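Local coordinates for protein thymidylate synthase 1 (Bacillus subtilis, PDB 1BKP) that catalyses the reductive methylation of dUMP to dTMP with 5,10-methylenetetrahydrofolate as methyl donor and reductant, probably supplying a precursor for DNA synthesis, at residues 146-149 / 150-153; 79-82 / 83-86; 68-71 / 72-75. All coordinates share one frame; numbering follows the deposited sequence.

Contact 1: residues 146-149 / 150-153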
loop_
_atom_site.group_PDB
_atom_site.type_symbol
_atom_site.label_atom_id
_atom_site.label_comp_id
_atom_site.label_asym_id
_atom_site.label_seq_id
_atom_site.Cartn_x
_atom_site.Cartn_y
_atom_site.Cartn_z
ATOM N N LEU A 146 -9.476 -4.720 -1.104
ATOM C CA LEU A 146 -10.288 -5.309 -2.191
ATOM C C LEU A 146 -9.475 -6.338 -2.944
ATOM O O LEU A 146 -10.091 -7.191 -3.617
ATOM C CB LEU A 146 -10.702 -4.255 -3.179
ATOM C CG LEU A 146 -11.518 -3.068 -2.691
ATOM C CD1 LEU A 146 -11.856 -1.984 -3.779
ATOM C CD2 LEU A 146 -12.797 -3.655 -2.026
ATOM N N TRP A 147 -8.149 -6.349 -2.744
ATOM C CA TRP A 147 -7.226 -7.326 -3.422
ATOM C C TRP A 147 -7.197 -8.644 -2.602
ATOM O O TRP A 147 -6.296 -8.866 -1.784
ATOM C CB TRP A 147 -5.796 -6.797 -3.508
ATOM C CG TRP A 147 -4.931 -7.529 -4.471
ATOM C CD1 TRP A 147 -4.170 -8.590 -4.224
ATOM C CD2 TRP A 147 -4.778 -7.218 -5.856
ATOM N NE1 TRP A 147 -3.528 -8.990 -5.384
ATOM C CE2 TRP A 147 -3.895 -8.164 -6.402
ATOM C CE3 TRP A 147 -5.317 -6.228 -6.686
ATOM C CZ2 TRP A 147 -3.515 -8.152 -7.761
ATOM C CZ3 TRP A 147 -4.948 -6.206 -8.051
ATOM C CH2 TRP A 147 -4.072 -7.142 -8.563
ATOM N N ASN A 148 -8.233 -9.438 -2.738
ATOM C CA ASN A 148 -8.374 -10.697 -2.045
ATOM C C ASN A 148 -7.673 -11.718 -2.975
ATOM O O ASN A 148 -8.217 -12.092 -4.012
ATOM C CB ASN A 148 -9.856 -11.064 -1.951
ATOM C CG ASN A 148 -10.085 -12.372 -1.177
ATOM O OD1 ASN A 148 -9.238 -13.285 -1.195
ATOM N ND2 ASN A 148 -11.282 -12.516 -0.593
ATOM N N PRO A 149 -6.521 -12.267 -2.524
ATOM C CA PRO A 149 -5.735 -13.232 -3.335
ATOM C C PRO A 149 -6.447 -14.528 -3.751
ATOM O O PRO A 149 -6.140 -15.087 -4.780
ATOM C CB PRO A 149 -4.463 -13.473 -2.480
ATOM C CG PRO A 149 -4.951 -13.159 -1.028
ATOM C CD PRO A 149 -5.987 -12.099 -1.148
ATOM N N ASP A 150 -7.435 -14.921 -2.975
ATOM C CA ASP A 150 -8.155 -16.173 -3.228
ATOM C C ASP A 150 -9.198 -15.997 -4.316
ATOM O O ASP A 150 -9.672 -16.972 -4.867
ATOM C CB ASP A 150 -8.922 -16.592 -1.965
ATOM C CG ASP A 150 -8.049 -17.250 -0.930
ATOM O OD1 ASP A 150 -7.042 -17.867 -1.244
ATOM O OD2 ASP A 150 -8.404 -17.201 0.229
ATOM N N GLU A 151 -9.526 -14.760 -4.629
ATOM C CA GLU A 151 -10.608 -14.539 -5.565
ATOM C C GLU A 151 -10.297 -13.691 -6.778
ATOM O O GLU A 151 -11.217 -13.425 -7.572
ATOM C CB GLU A 151 -11.819 -13.914 -4.803
ATOM C CG GLU A 151 -12.313 -14.826 -3.704
ATOM C CD GLU A 151 -13.827 -14.609 -3.415
ATOM O OE1 GLU A 151 -14.230 -13.689 -2.722
ATOM O OE2 GLU A 151 -14.610 -15.394 -3.950
ATOM N N LEU A 152 -9.021 -13.449 -7.047
ATOM C CA LEU A 152 -8.665 -12.609 -8.209
ATOM C C LEU A 152 -9.219 -13.179 -9.538
ATOM O O LEU A 152 -9.765 -12.445 -10.369
ATOM C CB LEU A 152 -7.140 -12.430 -8.325
ATOM C CG LEU A 152 -6.535 -11.676 -7.132
ATOM C CD1 LEU A 152 -4.962 -11.741 -7.114
ATOM C CD2 LEU A 152 -7.108 -10.224 -7.142
ATOM N N ASP A 153 -9.242 -14.494 -9.634
ATOM C CA ASP A 153 -9.679 -15.103 -10.883
ATOM C C ASP A 153 -11.167 -15.028 -11.059
ATOM O O ASP A 153 -11.655 -15.243 -12.136
ATOM C CB ASP A 153 -9.205 -16.556 -10.992
ATOM C CG ASP A 153 -7.711 -16.668 -11.135
ATOM O OD1 ASP A 153 -7.091 -15.800 -11.824
ATOM O OD2 ASP A 153 -7.157 -17.584 -10.539
HETATM O O HOH W 1 -7.695 -16.014 -7.521
#
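One face of the W147 indole carries the CD2 methyl of L152, a CH-pi contact in which CD2 stands 4.0 Å from the centroid of the five-membered ring, only 15° off its normal. The other branch of the leucine, CD1, comes within 3.6 Å of W147 NE1, and the two side chains cross at about a right angle. Between them the chain folds through an Asx-Pro turn in the loop that joins strands 143-145 and 161-169. N148 has its CG anti to the backbone N (chi1 -178°), which swings OD1 forward to accept from D150 N at 3.0 Å, the donor lying somewhat out of the amide plane. P149 suits the next position because its ring holds phi near the value such a turn needs. The main chain closes the turn as well: E151 N donates to N148 O at 3.0 Å from above the carbonyl plane. N148 ND2 turns to other partners, D150 OD2 of the second subunit and Q110 OE1 of its own chain; in return D150 OD2 of this chain forms a salt bridge with K113 of the second subunit, and E151 OE1 one with K113 of its own chain. An alanine in place of N148 is likely to leave D150 N without its side-chain acceptor and D150 of the second subunit without its amide donor. Farther round the loop, D153 N donates to a water 3.0 Å from it.

Contact 2: residues 79-82 / 83-86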
loop_
_atom_site.group_PDB
_atom_site.type_symbol
_atom_site.label_atom_id
_atom_site.label_comp_id
_atom_site.label_asym_id
_atom_site.label_seq_id
_atom_site.Cartn_x
_atom_site.Cartn_y
_atom_site.Cartn_z
ATOM N N SER A 79 -22.293 -3.519 -3.576
ATOM C CA SER A 79 -22.925 -4.371 -4.585
ATOM C C SER A 79 -22.007 -4.641 -5.755
ATOM O O SER A 79 -21.219 -3.767 -6.087
ATOM C CB SER A 79 -24.202 -3.630 -5.126
ATOM O OG SER A 79 -24.478 -3.942 -6.500
ATOM N N ASN A 80 -22.112 -5.804 -6.395
ATOM C CA ASN A 80 -21.278 -6.043 -7.543
ATOM C C ASN A 80 -22.219 -6.072 -8.774
ATOM O O ASN A 80 -21.826 -6.514 -9.813
ATOM C CB ASN A 80 -20.550 -7.404 -7.432
ATOM C CG ASN A 80 -21.480 -8.560 -7.389
ATOM O OD1 ASN A 80 -22.666 -8.413 -7.166
ATOM N ND2 ASN A 80 -20.936 -9.710 -7.480
ATOM N N ASP A 81 -23.445 -5.559 -8.624
ATOM C CA ASP A 81 -24.427 -5.629 -9.728
ATOM C C ASP A 81 -24.462 -4.330 -10.497
ATOM O O ASP A 81 -24.906 -3.327 -9.984
ATOM C CB ASP A 81 -25.803 -5.937 -9.176
ATOM C CG ASP A 81 -26.909 -5.942 -10.247
ATOM O OD1 ASP A 81 -26.652 -5.929 -11.438
ATOM O OD2 ASP A 81 -28.074 -5.939 -9.869
ATOM N N VAL A 82 -24.101 -4.405 -11.768
ATOM C CA VAL A 82 -24.053 -3.206 -12.583
ATOM C C VAL A 82 -25.465 -2.575 -12.754
ATOM O O VAL A 82 -25.612 -1.341 -12.801
ATOM C CB VAL A 82 -23.288 -3.443 -13.865
ATOM C CG1 VAL A 82 -23.299 -2.149 -14.714
ATOM C CG2 VAL A 82 -21.796 -3.782 -13.537
ATOM N N ASN A 83 -26.490 -3.417 -12.639
ATOM C CA ASN A 83 -27.870 -2.914 -12.727
ATOM C C ASN A 83 -28.137 -1.953 -11.613
ATOM O O ASN A 83 -28.771 -0.945 -11.843
ATOM C CB ASN A 83 -28.879 -4.068 -12.753
ATOM C CG ASN A 83 -28.602 -5.037 -13.904
ATOM O OD1 ASN A 83 -28.736 -4.686 -15.083
ATOM N ND2 ASN A 83 -28.166 -6.248 -13.567
ATOM N N ASP A 84 -27.558 -2.153 -10.431
ATOM C CA ASP A 84 -27.774 -1.206 -9.356
ATOM C C ASP A 84 -27.161 0.129 -9.742
ATOM O O ASP A 84 -27.637 1.170 -9.375
ATOM C CB ASP A 84 -27.082 -1.628 -8.044
ATOM C CG ASP A 84 -27.740 -2.747 -7.369
ATOM O OD1 ASP A 84 -28.970 -2.853 -7.509
ATOM O OD2 ASP A 84 -27.035 -3.503 -6.685
ATOM N N LEU A 85 -26.042 0.093 -10.416
ATOM C CA LEU A 85 -25.400 1.337 -10.788
ATOM C C LEU A 85 -26.188 2.003 -11.929
ATOM O O LEU A 85 -26.350 3.252 -11.961
ATOM C CB LEU A 85 -23.948 0.996 -11.176
ATOM C CG LEU A 85 -22.916 2.114 -11.247
ATOM C CD1 LEU A 85 -22.811 2.987 -9.979
ATOM C CD2 LEU A 85 -21.618 1.409 -11.552
ATOM N N ASN A 86 -26.788 1.200 -12.805
ATOM C CA ASN A 86 -27.566 1.790 -13.899
ATOM C C ASN A 86 -28.761 2.555 -13.375
ATOM O O ASN A 86 -29.090 3.616 -13.947
ATOM C CB ASN A 86 -28.032 0.732 -14.910
ATOM C CG ASN A 86 -26.924 0.177 -15.758
ATOM O OD1 ASN A 86 -27.034 -0.945 -16.226
ATOM N ND2 ASN A 86 -25.822 0.919 -15.917
#
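D81 holds its CG anti to the backbone N (chi1 176°), and this swing carries OD1 to the start of helix 82-86, where N83 N donates to it at 2.8 Å from above the carboxylate plane. N83 turns the other way, its CG beside its own backbone N (chi1 -57°), and its ND2 adds a weak bond to the same OD1. D81 is thus the N-cap of the helix, a position that suits aspartate because a short, charged acceptor can reach a backbone amide at the start of the helix, here N83 N. A second polar link runs alongside. S79 OG accepts from D81 N at 2.9 Å, making an ST turn, and donates to D84 OD2 at 2.6 Å through the anti lone pair of that oxygen. The hydroxyl therefore relays between the N-cap backbone and the first-turn carboxylate. D81 OD2 and D84 OD1 come within 4.0 Å, a like-charge approach that the helix N-terminus would probably ease. D81 O receives D84 N at 2.9 Å and also the indole NE1 of W73, on whose ring L85 packs. N83 OD1 is held by K97. One turn on, N86 N donates to V82 O at 2.8 Å, nearly in line with the carbonyl bond.

Contact 3: residues 68-71 / 72-75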
loop_
_atom_site.group_PDB
_atom_site.type_symbol
_atom_site.label_atom_id
_atom_site.label_comp_id
_atom_site.label_asym_id
_atom_site.label_seq_id
_atom_site.Cartn_x
_atom_site.Cartn_y
_atom_site.Cartn_z
ATOM N N ILE A 68 -19.290 10.220 -6.514
ATOM C CA ILE A 68 -20.028 9.865 -5.312
ATOM C C ILE A 68 -20.980 8.713 -5.538
ATOM O O ILE A 68 -21.100 7.831 -4.677
ATOM C CB ILE A 68 -20.714 11.062 -4.695
ATOM C CG1 ILE A 68 -19.616 12.048 -4.360
ATOM C CG2 ILE A 68 -21.556 10.687 -3.480
ATOM C CD1 ILE A 68 -20.159 13.421 -3.830
ATOM N N LYS A 69 -21.629 8.666 -6.704
ATOM C CA LYS A 69 -22.500 7.494 -6.971
ATOM C C LYS A 69 -21.769 6.158 -6.945
ATOM O O LYS A 69 -22.308 5.172 -6.338
ATOM C CB LYS A 69 -23.338 7.655 -8.260
ATOM C CG LYS A 69 -24.438 8.705 -8.144
ATOM C CD LYS A 69 -24.960 9.008 -9.540
ATOM C CE LYS A 69 -26.140 9.953 -9.481
ATOM N NZ LYS A 69 -26.549 10.346 -10.856
ATOM N N GLU A 70 -20.607 6.095 -7.642
ATOM C CA GLU A 70 -19.794 4.867 -7.695
ATOM C C GLU A 70 -19.290 4.579 -6.297
ATOM O O GLU A 70 -19.322 3.440 -5.873
ATOM C CB GLU A 70 -18.612 5.057 -8.624
ATOM C CG GLU A 70 -17.771 3.854 -8.783
ATOM C CD GLU A 70 -16.537 4.226 -9.561
ATOM O OE1 GLU A 70 -16.666 4.379 -10.789
ATOM O OE2 GLU A 70 -15.533 4.582 -8.935
ATOM N N LEU A 71 -18.878 5.605 -5.558
ATOM C CA LEU A 71 -18.460 5.349 -4.139
ATOM C C LEU A 71 -19.571 4.667 -3.334
ATOM O O LEU A 71 -19.339 3.679 -2.656
ATOM C CB LEU A 71 -18.060 6.669 -3.481
ATOM C CG LEU A 71 -17.497 6.485 -2.053
ATOM C CD1 LEU A 71 -16.056 5.932 -2.129
ATOM C CD2 LEU A 71 -17.569 7.813 -1.330
ATOM N N LEU A 72 -20.827 5.151 -3.434
ATOM C CA LEU A 72 -21.931 4.548 -2.651
ATOM C C LEU A 72 -22.252 3.109 -3.067
ATOM O O LEU A 72 -22.515 2.256 -2.235
ATOM C CB LEU A 72 -23.206 5.405 -2.762
ATOM C CG LEU A 72 -23.035 6.848 -2.223
ATOM C CD1 LEU A 72 -24.308 7.753 -2.628
ATOM C CD2 LEU A 72 -22.917 6.740 -0.679
ATOM N N TRP A 73 -22.145 2.840 -4.360
ATOM C CA TRP A 73 -22.428 1.529 -4.924
ATOM C C TRP A 73 -21.381 0.550 -4.290
ATOM O O TRP A 73 -21.698 -0.591 -3.941
ATOM C CB TRP A 73 -22.187 1.602 -6.453
ATOM C CG TRP A 73 -22.302 0.320 -7.195
ATOM C CD1 TRP A 73 -23.346 -0.541 -7.177
ATOM C CD2 TRP A 73 -21.331 -0.252 -8.094
ATOM N NE1 TRP A 73 -23.102 -1.628 -8.008
ATOM C CE2 TRP A 73 -21.882 -1.452 -8.600
ATOM C CE3 TRP A 73 -20.072 0.140 -8.530
ATOM C CZ2 TRP A 73 -21.211 -2.248 -9.512
ATOM C CZ3 TRP A 73 -19.387 -0.674 -9.459
ATOM C CH2 TRP A 73 -19.947 -1.821 -9.929
ATOM N N ILE A 74 -20.096 0.915 -4.340
ATOM C CA ILE A 74 -19.063 0.044 -3.765
ATOM C C ILE A 74 -19.077 -0.079 -2.196
ATOM O O ILE A 74 -19.073 -1.231 -1.620
ATOM C CB ILE A 74 -17.646 0.558 -4.178
ATOM C CG1 ILE A 74 -17.477 0.549 -5.753
ATOM C CG2 ILE A 74 -16.498 -0.364 -3.576
ATOM C CD1 ILE A 74 -16.235 1.546 -6.148
ATOM N N TRP A 75 -19.079 1.061 -1.520
ATOM C CA TRP A 75 -18.932 1.094 -0.058
ATOM C C TRP A 75 -20.201 1.048 0.791
ATOM O O TRP A 75 -20.157 0.485 1.879
ATOM C CB TRP A 75 -18.188 2.368 0.357
ATOM C CG TRP A 75 -16.670 2.276 0.098
ATOM C CD1 TRP A 75 -15.981 2.382 -1.113
ATOM C CD2 TRP A 75 -15.700 1.949 1.098
ATOM N NE1 TRP A 75 -14.632 2.133 -0.891
ATOM C CE2 TRP A 75 -14.427 1.877 0.449
ATOM C CE3 TRP A 75 -15.782 1.728 2.482
ATOM C CZ2 TRP A 75 -13.245 1.595 1.151
ATOM C CZ3 TRP A 75 -14.575 1.445 3.195
ATOM C CH2 TRP A 75 -13.342 1.387 2.525
#
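L71 O receives W75 N at 2.9 Å, nearly straight at 170°, and the same oxygen lies in the plane of the W75 indole, at its edge. This is the shortest of four i to i+4 backbone bonds that make 68-75 a regular stretch of alpha-helix; the rung just before it, I74 N to E70 O at 3.1 Å, is just as straight. The side chains follow the same four-residue spacing. With CG beside the backbone N (chi1 -77°), the five-membered-ring edge of W75 faces the preceding turn, and its CD1 meets the CD1 methyl of L71 at 3.7 Å in an oblique crossing, while the rest of the ring projects outward. L71 suits this place because its branched end supplies a methyl at the height of the indole. I68 and L72 lie side by side and point the same way, with I68 CG2 and L72 CD1 4.1 Å apart, a loose aliphatic contact on another flank of the helix. E70 and I74 are likewise aligned: I74 CD1 rests 3.8 Å from E70 CG, so the aliphatic part of the glutamate serves as an apolar surface while its carboxylate reaches onward. The indole NE1 of W93 donates to OE1 of this buried side chain; nearby is N191, a residue predicted to take part in dUMP binding. W75 NE1 bonds to the hydroxyl of Y195, whose ring meets the indole at a steep angle. Helix 64-75 thus lies against helix 188-206, which receives E70, L71, L72 and W75, while I74 and W75 touch helix 108-112 and W73 reaches across to helix 82-86.

How the contacts relate
Contacts 2 and 3 are neighbours in chain and space, their centres about 10 Å apart. They lie on consecutive helices, 64-75 and 82-86, and W73 bridges the two through backbone and indole bonds and by packing. Contact 3 is the innermost, a buried helix whose side chains meet mainly through methyls and aromatic rings. Contact 2 is partly buried and largely polar, as fits a helix start, where carboxylate and hydroxyl serve backbone amides. Contact 1 stands apart, its centre about 20 Å from both others, in a loop rather than a helix; it too is largely buried, but partly by the second subunit, so some of its charges, those of D150 and D153, pair across the dimer interface.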